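Local structure of perosamine synthetase (Caulobacter crescentus, 3BN1) at residues 59-62 and 63-66; 260-263 and 264-268; 145-148 and 149-153; 246-249 and 250-253; 302-305 and 306-310. The protein catalyses the pyridoxal phosphate-dependent transfer of an amino group from L-glutamate to GDP-4-keto-6-deoxy-D-mannose, giving GDP-perosamine for the lipopolysaccharide O-antigen. All coordinates share one frame; numbering follows the deposited sequence.

Along the chain the order is contact 1, contact 3, contact 4, contact 2 and contact 5, and none touches another. Contacts 1 and 3, with centres about 26 Å apart, belong to the mixed seven-stranded sheet and its helices: contact 1 lies where strand 55-59 turns into helix 62-72 beside the cofactor, and contact 3 on helix 142-151, which leads into strand 155-159. Contact 4 spans the junction of helix 236-247 with helix 249-266, and contact 2 lies near the far end of the latter. Their centres are about 22 Å apart. Contact 5, on helix 302-311, packs like contact 2 on helix 358-371, about 20 Å away between centres. Helix 249-266 runs from Ile-189 and Ile-190, beside the cofactor lysine, to strand 290-294 of the four-stranded sheet.

Contact 1: residues 59-62 and 63-66; sequences CNNG and TTAL
Asn-61 caps the N-terminus of helix 62-72, and Thr-63 and Thr-64 of the first turn meet it in the cofactor site of this aspartate aminotransferase-like fold. From its CB the side chain of Asn-61 rises with CG between the backbone N and the carbonyl carbon (chi1 66°), which brings CG to 3.7 Å from OG1 of Thr-64. At the tip, OD1 accepts Thr-64 N at 3.0 Å with an N-H...OD1 angle of 153°, the donor tilted from the amide plane, and takes a weak bond from Thr-63 N. The other branch, ND2, passes CG2 of Thr-64 and is hydrogen-bonded to Asn-231 O of the second subunit, tying the cap to the dimer interface. Thr-64 crosses this side chain at about a right angle and donates from OG1 to Asn-61 O, which Ala-65 N also reaches from the same face of the peptide plane. The helix start so fixed faces the phosphate of the modified Lys-188: Gly-62 N and Thr-63 OG1 both bond to it, and OG1 also meets Gln-215 of the second subunit. On the flank nearer the strand, Cys-59 SG lies 4.3 Å from Ala-65 CB.

Contact 2: residues 260-263 and 264-268; sequences VGWY and EQKLA
Trp-262 and Lys-266 run side by side near the C-terminal end of helix 249-266, pairing residues four apart. Backbone bonds of the i to i+4 kind come first: Glu-264 N, Gln-265 N, Lys-266 N and Leu-267 N reach the oxygens of Val-260, Gly-261, Trp-262 and Tyr-263. Of these, Lys-266 N to Trp-262 O is 2.8 Å.

Carbon contacts follow the same spacing. The methylenes of Lys-266 pass beside Trp-262, with CE 3.8 Å from Trp-262 CB and 3.9 Å from CG of the indole; the chain is straight to CE and bends only at chi4 (-99°). The apolar pair is Tyr-263 with Leu-267, which meet more loosely, CD1 to CD2 at 4.4 Å; the tyrosine ring also stacks with that of Tyr-290.

The charged and polar ends serve neighbouring elements. Lys-266 NZ makes salt bridges with Glu-358 and Asp-362 of helix 358-371, Tyr-263 OH bonds to Pro-351 O, and Glu-264 OE2 to Tyr-290 OH, so the turn is joined to both that helix and the sheet strand 290-294. At the indole's rim, near its plane, Gln-265 OE1 comes to 4.5 Å from Trp-262 CD1.

Contact 3: residues 145-148 and 149-153; sequences ILEV and ARRHN
Glu-147 and Arg-151, one helical turn apart, form a salt bridge on the outer side of helix 142-151. Arg-151 NH1 gives a hydrogen bond of 2.9 Å to Glu-147 OE1, using the syn lone pair of that oxygen and staying close to the guanidinium plane. NE also faces OE2, at a modelled distance too short to trust. Carboxylate and guanidinium are nearly coplanar, 26° apart, the acid lying at the edge of the arginine group. Bends at chi2 in Glu-147 (-72°) and at chi2 and chi3 in Arg-151 fold both chains back so that their ends meet.

The guanidinium also rests with one face over Val-148 CA, and Val-148 CG2 lies 3.9 Å from NH1. Further round, the extended chain of Arg-150 follows Leu-146, whose CB sits over one face of its guanidinium, 3.8 Å from NH1. His-152 presents the edge of its ring to Val-148 O, with CD2 3.1 Å away.

In the next shell, Glu-120 receives Arg-151 NH2 in a salt bridge and His-152 NE2 in a hydrogen bond, which probably helps to position both groups. Leu-146 and Ala-149 pack on Val-156 of strand 155-159. Asn-153, with positive phi, is the C-prime residue of the Schellman motif that ends the helix of this beta-alpha-beta unit.

Contact 4: residues 246-249 and 250-253; sequences LERV and DEHL
Arg-248 O, the carbonyl of the N-cap residue, receives His-252 N in a bond of 2.9 Å that is almost straight (174°) and runs nearly along the C=O axis. His-252 CD2 also lies close to this oxygen, 3.2 Å away. Glu-251 OE1 is modelled very near it too, but an approach of two acceptors would be strained, and the exact position of that carboxylate oxygen is doubtful. The next backbone bond, Leu-253 N to Val-249 O, repeats the first in length.

Beyond the carbonyl, Glu-251 and Arg-248 cross at about a right angle. Glu-251 is bent at chi2 (69°), turning its carboxylate back over the start of the helix, and its CG stands over one face of the guanidinium, 3.8 Å from Arg-248 NH2. Its OE2 is 4.3 Å from Arg-248 NH2 and well off the guanidinium plane, beyond a salt bridge, so any attraction is probably only electrostatic, with no N-H aimed at it. The arginine's salt bridge goes instead from NE to Asp-17.

On the buried side, Val-249 and Leu-253 point the same way with CG2 and CD1 3.9 Å apart, and both touch Tyr-50 of helix 38-51. His-252 packs on Asp-17 and Ile-190, the latter close in sequence to the cofactor-bearing Lys-188.

A water accepts from Asp-250 N at 2.8 Å and donates to Glu-247 O. Helix 236-247 gives way here to helix 249-266, a helix-to-helix junction bridged by that water, with Arg-248 as the N-cap of the second helix.

Contact 5: residues 302-305 and 306-310; sequences RDQV and IKDLD
Gln-304 and Asp-308 join by a side-chain hydrogen bond across one turn of helix 302-311. NE2 of Gln-304 donates to OD1 of Asp-308 at 3.0 Å and 161°; the oxygen lies in the amide plane, while the donor stands above the carboxylate plane. The bend of Gln-304 at chi2 (56°) directs its amide along the helix toward the acid.

Among ionic contacts, NE and NH1 of Arg-302 both donate to the single oxygen OD1 of Asp-303 at 2.8 Å, in the guanidinium plane. The third nitrogen, NH2, bonds to the carbonyl oxygens of Gly-344 and Gly-347.

Aliphatic carbons meet on the inner side. Ile-306 CD1 lies 3.5 Å from Arg-302 CD, a methylene of the arginine, and Val-305 CG1 is equally close to Leu-309 CD1. Val-305 and Leu-309 also meet Val-371 of helix 358-371.

Val-305, Ile-306 and Leu-309 face the small sheet at Leu-348, while Gln-304 and Lys-307 lie toward the more exposed side; Arg-302 is a buried polar exception. With NE and NH1 on Asp-303 and NH2 on two carbonyls, all three of its guanidinium nitrogens have acceptors, which probably offsets the cost of burying its charge.

Contact 1: residues 59-62 and 63-66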
loop_
_atom_site.group_PDB
_atom_site.type_symbol
_atom_site.label_atom_id
_atom_site.label_comp_id
_atom_site.label_asym_id
_atom_site.label_seq_id
_atom_site.Cartn_x
_atom_site.Cartn_y
_atom_site.Cartn_z
ATOM N N CYS A 59 5.621 -5.362 4.512
ATOM C CA CYS A 59 5.042 -4.196 3.783
ATOM C C CYS A 59 3.696 -4.597 3.208
ATOM O O CYS A 59 3.349 -5.785 3.139
ATOM C CB CYS A 59 5.980 -3.989 2.584
ATOM S SG CYS A 59 7.660 -3.458 3.057
ATOM N N ASN A 60 2.965 -3.626 2.704
ATOM C CA ASN A 60 1.678 -3.979 2.159
ATOM C C ASN A 60 1.628 -4.669 0.803
ATOM O O ASN A 60 0.597 -5.215 0.433
ATOM C CB ASN A 60 0.669 -2.847 2.295
ATOM C CG ASN A 60 1.177 -1.532 1.733
ATOM O OD1 ASN A 60 0.458 -0.534 1.742
ATOM N ND2 ASN A 60 2.415 -1.507 1.279
ATOM N N ASN A 61 2.736 -4.661 0.082
ATOM C CA ASN A 61 2.856 -5.419 -1.154
ATOM C C ASN A 61 4.299 -5.487 -1.604
ATOM O O ASN A 61 5.161 -4.839 -1.028
ATOM C CB ASN A 61 1.799 -5.132 -2.222
ATOM C CG ASN A 61 1.890 -3.714 -2.781
ATOM O OD1 ASN A 61 2.876 -3.377 -3.399
ATOM N ND2 ASN A 61 0.868 -2.888 -2.563
ATOM N N GLY A 62 4.560 -6.273 -2.636
ATOM C CA GLY A 62 5.920 -6.439 -3.097
ATOM C C GLY A 62 6.363 -5.243 -3.944
ATOM O O GLY A 62 7.537 -4.986 -4.106
ATOM N N THR A 63 5.425 -4.462 -4.460
ATOM C CA THR A 63 5.826 -3.297 -5.258
ATOM C C THR A 63 6.247 -2.164 -4.346
ATOM O O THR A 63 7.186 -1.406 -4.608
ATOM C CB THR A 63 4.588 -2.867 -6.083
ATOM O OG1 THR A 63 4.361 -3.917 -7.016
ATOM C CG2 THR A 63 4.893 -1.593 -6.885
ATOM N N THR A 64 5.510 -2.033 -3.257
ATOM C CA THR A 64 5.861 -0.957 -2.336
ATOM C C THR A 64 7.153 -1.313 -1.568
ATOM O O THR A 64 7.920 -0.432 -1.193
ATOM C CB THR A 64 4.688 -0.691 -1.379
ATOM O OG1 THR A 64 4.351 -1.900 -0.699
ATOM C CG2 THR A 64 3.437 -0.215 -2.179
ATOM N N ALA A 65 7.367 -2.619 -1.396
ATOM C CA ALA A 65 8.545 -3.209 -0.813
ATOM C C ALA A 65 9.708 -2.702 -1.651
ATOM O O ALA A 65 10.689 -2.139 -1.136
ATOM C CB ALA A 65 8.460 -4.747 -0.927
ATOM N N LEU A 66 9.632 -2.931 -2.959
ATOM C CA LEU A 66 10.715 -2.449 -3.782
ATOM C C LEU A 66 10.951 -0.952 -3.635
ATOM O O LEU A 66 12.071 -0.491 -3.444
ATOM C CB LEU A 66 10.373 -2.763 -5.234
ATOM C CG LEU A 66 10.673 -4.220 -5.588
ATOM C CD1 LEU A 66 10.044 -4.612 -6.997
ATOM C CD2 LEU A 66 12.182 -4.478 -5.571
#

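Contact 2: residues 260-263 and 264-268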
loop_
_atom_site.group_PDB
_atom_site.type_symbol
_atom_site.label_atom_id
_atom_site.label_comp_id
_atom_site.label_asym_id
_atom_site.label_seq_id
_atom_site.Cartn_x
_atom_site.Cartn_y
_atom_site.Cartn_z
ATOM N N VAL A 260 6.239 -30.363 -10.463
ATOM C CA VAL A 260 7.331 -30.127 -11.386
ATOM C C VAL A 260 7.870 -31.475 -11.856
ATOM O O VAL A 260 8.243 -31.675 -13.018
ATOM C CB VAL A 260 8.510 -29.383 -10.639
ATOM C CG1 VAL A 260 9.754 -29.396 -11.539
ATOM C CG2 VAL A 260 8.148 -27.957 -10.399
ATOM N N GLY A 261 7.921 -32.416 -10.920
ATOM C CA GLY A 261 8.430 -33.725 -11.308
ATOM C C GLY A 261 7.570 -34.435 -12.336
ATOM O O GLY A 261 8.059 -35.144 -13.229
ATOM N N TRP A 262 6.277 -34.197 -12.241
ATOM C CA TRP A 262 5.316 -34.798 -13.160
ATOM C C TRP A 262 5.557 -34.236 -14.550
ATOM O O TRP A 262 5.584 -34.972 -15.536
ATOM C CB TRP A 262 3.917 -34.506 -12.652
ATOM C CG TRP A 262 3.583 -35.387 -11.541
ATOM C CD1 TRP A 262 4.070 -36.658 -11.329
ATOM C CD2 TRP A 262 2.668 -35.102 -10.462
ATOM N NE1 TRP A 262 3.548 -37.152 -10.144
ATOM C CE2 TRP A 262 2.687 -36.229 -9.596
ATOM C CE3 TRP A 262 1.831 -34.010 -10.147
ATOM C CZ2 TRP A 262 1.849 -36.326 -8.455
ATOM C CZ3 TRP A 262 1.009 -34.101 -8.993
ATOM C CH2 TRP A 262 1.049 -35.257 -8.154
ATOM N N TYR A 263 5.799 -32.926 -14.599
ATOM C CA TYR A 263 6.128 -32.232 -15.851
ATOM C C TYR A 263 7.375 -32.809 -16.495
ATOM O O TYR A 263 7.370 -33.048 -17.707
ATOM C CB TYR A 263 6.283 -30.710 -15.648
ATOM C CG TYR A 263 5.007 -29.863 -15.714
ATOM C CD1 TYR A 263 4.146 -29.920 -16.797
ATOM C CD2 TYR A 263 4.690 -28.990 -14.700
ATOM C CE1 TYR A 263 2.979 -29.146 -16.838
ATOM C CE2 TYR A 263 3.526 -28.213 -14.709
ATOM C CZ TYR A 263 2.671 -28.264 -15.781
ATOM O OH TYR A 263 1.531 -27.454 -15.840
ATOM N N GLU A 264 8.406 -33.049 -15.691
ATOM C CA GLU A 264 9.716 -33.512 -16.176
ATOM C C GLU A 264 9.594 -34.871 -16.812
ATOM O O GLU A 264 10.214 -35.151 -17.822
ATOM C CB GLU A 264 10.765 -33.503 -15.055
ATOM C CG GLU A 264 11.443 -32.140 -14.912
ATOM C CD GLU A 264 12.099 -31.666 -16.213
ATOM O OE1 GLU A 264 12.861 -32.479 -16.793
ATOM O OE2 GLU A 264 11.851 -30.505 -16.654
ATOM N N GLN A 265 8.751 -35.678 -16.184
ATOM C CA GLN A 265 8.512 -37.029 -16.629
ATOM C C GLN A 265 7.596 -37.086 -17.854
ATOM O O GLN A 265 7.822 -37.800 -18.837
ATOM C CB GLN A 265 7.877 -37.837 -15.490
ATOM C CG GLN A 265 7.577 -39.320 -15.837
ATOM C CD GLN A 265 6.378 -39.918 -15.088
ATOM O OE1 GLN A 265 6.169 -39.657 -13.899
ATOM N NE2 GLN A 265 5.595 -40.739 -15.783
ATOM N N LYS A 266 6.534 -36.306 -17.805
ATOM C CA LYS A 266 5.583 -36.430 -18.880
ATOM C C LYS A 266 5.818 -35.633 -20.141
ATOM O O LYS A 266 5.231 -35.949 -21.206
ATOM C CB LYS A 266 4.175 -36.269 -18.284
ATOM C CG LYS A 266 3.994 -36.971 -16.954
ATOM C CD LYS A 266 2.772 -36.481 -16.156
ATOM C CE LYS A 266 2.628 -37.263 -14.849
ATOM N NZ LYS A 266 1.621 -38.302 -15.088
ATOM N N LEU A 267 6.672 -34.607 -20.024
ATOM C CA LEU A 267 6.927 -33.671 -21.113
ATOM C C LEU A 267 7.528 -34.311 -22.319
ATOM O O LEU A 267 7.515 -33.734 -23.393
ATOM C CB LEU A 267 7.732 -32.420 -20.718
ATOM C CG LEU A 267 6.947 -31.181 -20.232
ATOM C CD1 LEU A 267 7.751 -29.913 -20.439
ATOM C CD2 LEU A 267 5.534 -31.008 -20.799
ATOM N N ALA A 268 8.048 -35.513 -22.126
ATOM C CA ALA A 268 8.622 -36.312 -23.201
ATOM C C ALA A 268 7.584 -36.514 -24.323
ATOM O O ALA A 268 7.887 -36.541 -25.513
ATOM C CB ALA A 268 9.023 -37.680 -22.596
#

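Contact 3: residues 145-148 and 149-153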
loop_
_atom_site.group_PDB
_atom_site.type_symbol
_atom_site.label_atom_id
_atom_site.label_comp_id
_atom_site.label_asym_id
_atom_site.label_seq_id
_atom_site.Cartn_x
_atom_site.Cartn_y
_atom_site.Cartn_z
ATOM N N ILE A 145 27.562 -11.503 -10.360
ATOM C CA ILE A 145 26.894 -10.232 -10.327
ATOM C C ILE A 145 27.450 -9.448 -9.111
ATOM O O ILE A 145 27.657 -8.221 -9.148
ATOM C CB ILE A 145 25.375 -10.484 -10.160
ATOM C CG1 ILE A 145 24.764 -11.230 -11.344
ATOM C CG2 ILE A 145 24.645 -9.187 -9.731
ATOM C CD1 ILE A 145 23.245 -11.455 -11.205
ATOM N N LEU A 146 27.619 -10.155 -7.997
ATOM C CA LEU A 146 28.171 -9.536 -6.783
ATOM C C LEU A 146 29.623 -9.146 -7.081
ATOM O O LEU A 146 30.115 -8.066 -6.650
ATOM C CB LEU A 146 28.100 -10.497 -5.601
ATOM C CG LEU A 146 26.667 -10.733 -5.089
ATOM C CD1 LEU A 146 26.673 -11.844 -4.077
ATOM C CD2 LEU A 146 26.145 -9.436 -4.384
ATOM N N GLU A 147 30.301 -9.984 -7.867
ATOM C CA GLU A 147 31.683 -9.652 -8.247
ATOM C C GLU A 147 31.745 -8.285 -8.949
ATOM O O GLU A 147 32.542 -7.408 -8.555
ATOM C CB GLU A 147 32.336 -10.784 -9.065
ATOM C CG GLU A 147 33.864 -10.609 -9.305
ATOM C CD GLU A 147 34.247 -9.490 -10.303
ATOM O OE1 GLU A 147 33.527 -9.243 -11.298
ATOM O OE2 GLU A 147 35.308 -8.842 -10.121
ATOM N N VAL A 148 30.889 -8.080 -9.956
ATOM C CA VAL A 148 30.887 -6.788 -10.674
ATOM C C VAL A 148 30.511 -5.617 -9.746
ATOM O O VAL A 148 31.194 -4.563 -9.709
ATOM C CB VAL A 148 29.944 -6.858 -11.892
ATOM C CG1 VAL A 148 29.807 -5.496 -12.582
ATOM C CG2 VAL A 148 30.479 -7.853 -12.851
ATOM N N ALA A 149 29.438 -5.810 -8.992
ATOM C CA ALA A 149 28.942 -4.763 -8.086
ATOM C C ALA A 149 30.012 -4.316 -7.089
ATOM O O ALA A 149 30.211 -3.122 -6.869
ATOM C CB ALA A 149 27.667 -5.254 -7.300
ATOM N N ARG A 150 30.713 -5.272 -6.502
ATOM C CA ARG A 150 31.739 -4.921 -5.502
ATOM C C ARG A 150 32.898 -4.113 -6.071
ATOM O O ARG A 150 33.394 -3.162 -5.440
ATOM C CB ARG A 150 32.193 -6.142 -4.725
ATOM C CG ARG A 150 31.006 -6.861 -4.084
ATOM C CD ARG A 150 31.394 -8.078 -3.236
ATOM N NE ARG A 150 30.345 -8.348 -2.245
ATOM C CZ ARG A 150 29.828 -9.541 -1.940
ATOM N NH1 ARG A 150 30.254 -10.647 -2.528
ATOM N NH2 ARG A 150 28.901 -9.644 -0.993
ATOM N N ARG A 151 33.221 -4.434 -7.320
ATOM C CA ARG A 151 34.258 -3.785 -8.076
ATOM C C ARG A 151 33.892 -2.341 -8.387
ATOM O O ARG A 151 34.783 -1.497 -8.479
ATOM C CB ARG A 151 34.462 -4.536 -9.407
ATOM C CG ARG A 151 35.891 -4.567 -9.896
ATOM C CD ARG A 151 36.398 -5.982 -10.156
ATOM N NE ARG A 151 35.561 -6.716 -11.103
ATOM C CZ ARG A 151 35.086 -6.215 -12.238
ATOM N NH1 ARG A 151 34.292 -6.967 -13.010
ATOM N NH2 ARG A 151 35.380 -4.969 -12.578
ATOM N N HIS A 152 32.597 -2.082 -8.542
ATOM C CA HIS A 152 32.092 -0.759 -8.868
ATOM C C HIS A 152 31.406 -0.116 -7.698
ATOM O O HIS A 152 30.752 0.910 -7.828
ATOM C CB HIS A 152 31.177 -0.825 -10.097
ATOM C CG HIS A 152 31.917 -1.288 -11.313
ATOM N ND1 HIS A 152 32.652 -0.428 -12.095
ATOM C CD2 HIS A 152 32.194 -2.536 -11.770
ATOM C CE1 HIS A 152 33.312 -1.120 -13.013
ATOM N NE2 HIS A 152 33.024 -2.399 -12.860
ATOM N N ASN A 153 31.589 -0.715 -6.540
ATOM C CA ASN A 153 30.961 -0.173 -5.356
ATOM C C ASN A 153 29.500 0.121 -5.626
ATOM O O ASN A 153 29.065 1.237 -5.329
ATOM C CB ASN A 153 31.628 1.130 -4.926
ATOM C CG ASN A 153 32.234 1.044 -3.592
ATOM O OD1 ASN A 153 31.527 1.094 -2.582
ATOM N ND2 ASN A 153 33.562 0.922 -3.558
#

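Contact 4: residues 246-249 and 250-253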
loop_
_atom_site.group_PDB
_atom_site.type_symbol
_atom_site.label_atom_id
_atom_site.label_comp_id
_atom_site.label_asym_id
_atom_site.label_seq_id
_atom_site.Cartn_x
_atom_site.Cartn_y
_atom_site.Cartn_z
ATOM N N LEU A 246 3.884 -19.570 6.031
ATOM C CA LEU A 246 5.293 -19.890 6.225
ATOM C C LEU A 246 5.516 -21.148 7.040
ATOM O O LEU A 246 6.481 -21.861 6.795
ATOM C CB LEU A 246 6.117 -18.719 6.764
ATOM C CG LEU A 246 7.637 -18.657 7.017
ATOM C CD1 LEU A 246 8.574 -18.932 5.842
ATOM C CD2 LEU A 246 8.057 -17.342 7.714
ATOM N N GLU A 247 4.649 -21.387 8.024
ATOM C CA GLU A 247 4.728 -22.613 8.818
ATOM C C GLU A 247 4.650 -23.846 7.938
ATOM O O GLU A 247 5.047 -24.937 8.325
ATOM C CB GLU A 247 3.554 -22.683 9.787
ATOM C CG GLU A 247 3.540 -21.611 10.853
ATOM C CD GLU A 247 2.213 -21.587 11.625
ATOM O OE1 GLU A 247 1.181 -22.050 11.085
ATOM O OE2 GLU A 247 2.185 -21.063 12.766
ATOM N N ARG A 248 4.104 -23.705 6.748
ATOM C CA ARG A 248 3.963 -24.880 5.927
ATOM C C ARG A 248 4.738 -24.707 4.648
ATOM O O ARG A 248 4.440 -25.373 3.674
ATOM C CB ARG A 248 2.477 -25.118 5.670
ATOM C CG ARG A 248 1.825 -25.971 6.806
ATOM C CD ARG A 248 0.368 -26.272 6.576
ATOM N NE ARG A 248 0.162 -27.099 5.393
ATOM C CZ ARG A 248 0.395 -28.404 5.366
ATOM N NH1 ARG A 248 0.189 -29.085 4.247
ATOM N NH2 ARG A 248 0.843 -29.009 6.464
ATOM N N VAL A 249 5.733 -23.833 4.673
ATOM C CA VAL A 249 6.498 -23.522 3.471
ATOM C C VAL A 249 7.104 -24.766 2.830
ATOM O O VAL A 249 7.018 -24.978 1.615
ATOM C CB VAL A 249 7.597 -22.458 3.709
ATOM C CG1 VAL A 249 8.789 -23.070 4.438
ATOM C CG2 VAL A 249 8.093 -21.911 2.375
ATOM N N ASP A 250 7.697 -25.614 3.659
ATOM C CA ASP A 250 8.302 -26.831 3.138
ATOM C C ASP A 250 7.330 -27.760 2.435
ATOM O O ASP A 250 7.676 -28.313 1.395
ATOM C CB ASP A 250 9.164 -27.529 4.181
ATOM C CG ASP A 250 10.400 -26.735 4.492
ATOM O OD1 ASP A 250 10.864 -26.051 3.563
ATOM O OD2 ASP A 250 10.919 -26.800 5.626
ATOM N N GLU A 251 6.100 -27.869 2.950
ATOM C CA GLU A 251 5.041 -28.684 2.322
ATOM C C GLU A 251 4.584 -28.063 1.036
ATOM O O GLU A 251 4.388 -28.762 0.038
ATOM C CB GLU A 251 3.816 -28.804 3.229
ATOM C CG GLU A 251 4.095 -29.434 4.597
ATOM C CD GLU A 251 4.938 -28.558 5.526
ATOM O OE1 GLU A 251 5.433 -27.492 5.080
ATOM O OE2 GLU A 251 5.138 -28.953 6.703
ATOM N N HIS A 252 4.382 -26.748 1.083
ATOM C CA HIS A 252 4.031 -26.017 -0.139
ATOM C C HIS A 252 5.064 -26.243 -1.268
ATOM O O HIS A 252 4.709 -26.573 -2.413
ATOM C CB HIS A 252 3.990 -24.526 0.177
ATOM C CG HIS A 252 2.820 -24.140 1.033
ATOM N ND1 HIS A 252 1.565 -24.675 0.840
ATOM C CD2 HIS A 252 2.701 -23.274 2.067
ATOM C CE1 HIS A 252 0.726 -24.177 1.731
ATOM N NE2 HIS A 252 1.387 -23.311 2.476
ATOM N N LEU A 253 6.348 -26.081 -0.934
ATOM C CA LEU A 253 7.439 -26.297 -1.896
ATOM C C LEU A 253 7.499 -27.754 -2.390
ATOM O O LEU A 253 7.680 -27.997 -3.574
ATOM C CB LEU A 253 8.807 -25.903 -1.286
ATOM C CG LEU A 253 8.921 -24.414 -0.912
ATOM C CD1 LEU A 253 10.162 -24.156 -0.114
ATOM C CD2 LEU A 253 8.873 -23.542 -2.212
HETATM O O HOH W 1 7.625 -25.625 6.504
#

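Contact 5: residues 302-305 and 306-310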
loop_
_atom_site.group_PDB
_atom_site.type_symbol
_atom_site.label_atom_id
_atom_site.label_comp_id
_atom_site.label_asym_id
_atom_site.label_seq_id
_atom_site.Cartn_x
_atom_site.Cartn_y
_atom_site.Cartn_z
ATOM N N ARG A 302 2.647 -18.352 -29.834
ATOM C CA ARG A 302 2.473 -18.499 -28.374
ATOM C C ARG A 302 1.110 -17.936 -27.900
ATOM O O ARG A 302 0.407 -18.526 -27.034
ATOM C CB ARG A 302 3.716 -17.875 -27.682
ATOM C CG ARG A 302 3.947 -18.128 -26.207
ATOM C CD ARG A 302 3.042 -17.352 -25.222
ATOM N NE ARG A 302 2.839 -15.948 -25.592
ATOM C CZ ARG A 302 3.755 -14.993 -25.484
ATOM N NH1 ARG A 302 3.434 -13.756 -25.838
ATOM N NH2 ARG A 302 4.945 -15.248 -24.931
ATOM N N ASP A 303 0.686 -16.784 -28.430
ATOM C CA ASP A 303 -0.592 -16.279 -27.970
ATOM C C ASP A 303 -1.755 -17.164 -28.347
ATOM O O ASP A 303 -2.725 -17.306 -27.583
ATOM C CB ASP A 303 -0.837 -14.813 -28.389
ATOM C CG ASP A 303 0.185 -13.879 -27.763
ATOM O OD1 ASP A 303 0.905 -14.297 -26.837
ATOM O OD2 ASP A 303 0.310 -12.726 -28.206
ATOM N N GLN A 304 -1.616 -17.815 -29.505
ATOM C CA GLN A 304 -2.682 -18.717 -29.967
ATOM C C GLN A 304 -2.775 -19.980 -29.062
ATOM O O GLN A 304 -3.842 -20.422 -28.741
ATOM C CB GLN A 304 -2.456 -19.126 -31.419
ATOM C CG GLN A 304 -3.678 -19.808 -32.038
ATOM C CD GLN A 304 -4.953 -18.928 -31.935
ATOM O OE1 GLN A 304 -4.942 -17.807 -32.393
ATOM N NE2 GLN A 304 -6.025 -19.440 -31.313
ATOM N N VAL A 305 -1.644 -20.565 -28.668
ATOM C CA VAL A 305 -1.599 -21.707 -27.765
ATOM C C VAL A 305 -2.288 -21.349 -26.460
ATOM O O VAL A 305 -3.081 -22.133 -25.969
ATOM C CB VAL A 305 -0.101 -22.026 -27.408
ATOM C CG1 VAL A 305 -0.003 -22.949 -26.170
ATOM C CG2 VAL A 305 0.618 -22.604 -28.651
ATOM N N ILE A 306 -2.058 -20.136 -25.944
ATOM C CA ILE A 306 -2.699 -19.732 -24.681
ATOM C C ILE A 306 -4.201 -19.714 -24.926
ATOM O O ILE A 306 -4.997 -20.237 -24.138
ATOM C CB ILE A 306 -2.239 -18.317 -24.185
ATOM C CG1 ILE A 306 -0.838 -18.369 -23.544
ATOM C CG2 ILE A 306 -3.159 -17.836 -23.096
ATOM C CD1 ILE A 306 -0.056 -17.025 -23.588
ATOM N N LYS A 307 -4.605 -19.180 -26.072
ATOM C CA LYS A 307 -6.049 -19.204 -26.312
ATOM C C LYS A 307 -6.536 -20.614 -26.476
ATOM O O LYS A 307 -7.643 -20.922 -26.072
ATOM C CB LYS A 307 -6.413 -18.475 -27.603
ATOM C CG LYS A 307 -5.935 -17.055 -27.485
ATOM C CD LYS A 307 -6.211 -16.267 -28.705
ATOM C CE LYS A 307 -5.704 -14.828 -28.603
ATOM N NZ LYS A 307 -5.448 -14.323 -30.000
ATOM N N ASP A 308 -5.771 -21.476 -27.131
ATOM C CA ASP A 308 -6.327 -22.808 -27.296
ATOM C C ASP A 308 -6.385 -23.582 -25.996
ATOM O O ASP A 308 -7.297 -24.381 -25.750
ATOM C CB ASP A 308 -5.526 -23.554 -28.340
ATOM C CG ASP A 308 -5.593 -22.880 -29.702
ATOM O OD1 ASP A 308 -6.517 -22.065 -29.995
ATOM O OD2 ASP A 308 -4.703 -23.191 -30.523
ATOM N N LEU A 309 -5.409 -23.343 -25.139
ATOM C CA LEU A 309 -5.411 -24.031 -23.843
ATOM C C LEU A 309 -6.624 -23.554 -23.082
ATOM O O LEU A 309 -7.321 -24.318 -22.433
ATOM C CB LEU A 309 -4.114 -23.712 -23.066
ATOM C CG LEU A 309 -2.801 -24.237 -23.679
ATOM C CD1 LEU A 309 -1.530 -23.689 -23.100
ATOM C CD2 LEU A 309 -2.771 -25.788 -23.549
ATOM N N ASP A 310 -6.866 -22.252 -23.131
ATOM C CA ASP A 310 -8.023 -21.661 -22.433
ATOM C C ASP A 310 -9.348 -22.361 -22.785
ATOM O O ASP A 310 -10.153 -22.702 -21.911
ATOM C CB ASP A 310 -8.151 -20.190 -22.895
ATOM C CG ASP A 310 -9.120 -19.381 -22.008
ATOM O OD1 ASP A 310 -9.391 -19.801 -20.857
ATOM O OD2 ASP A 310 -9.643 -18.338 -22.472
#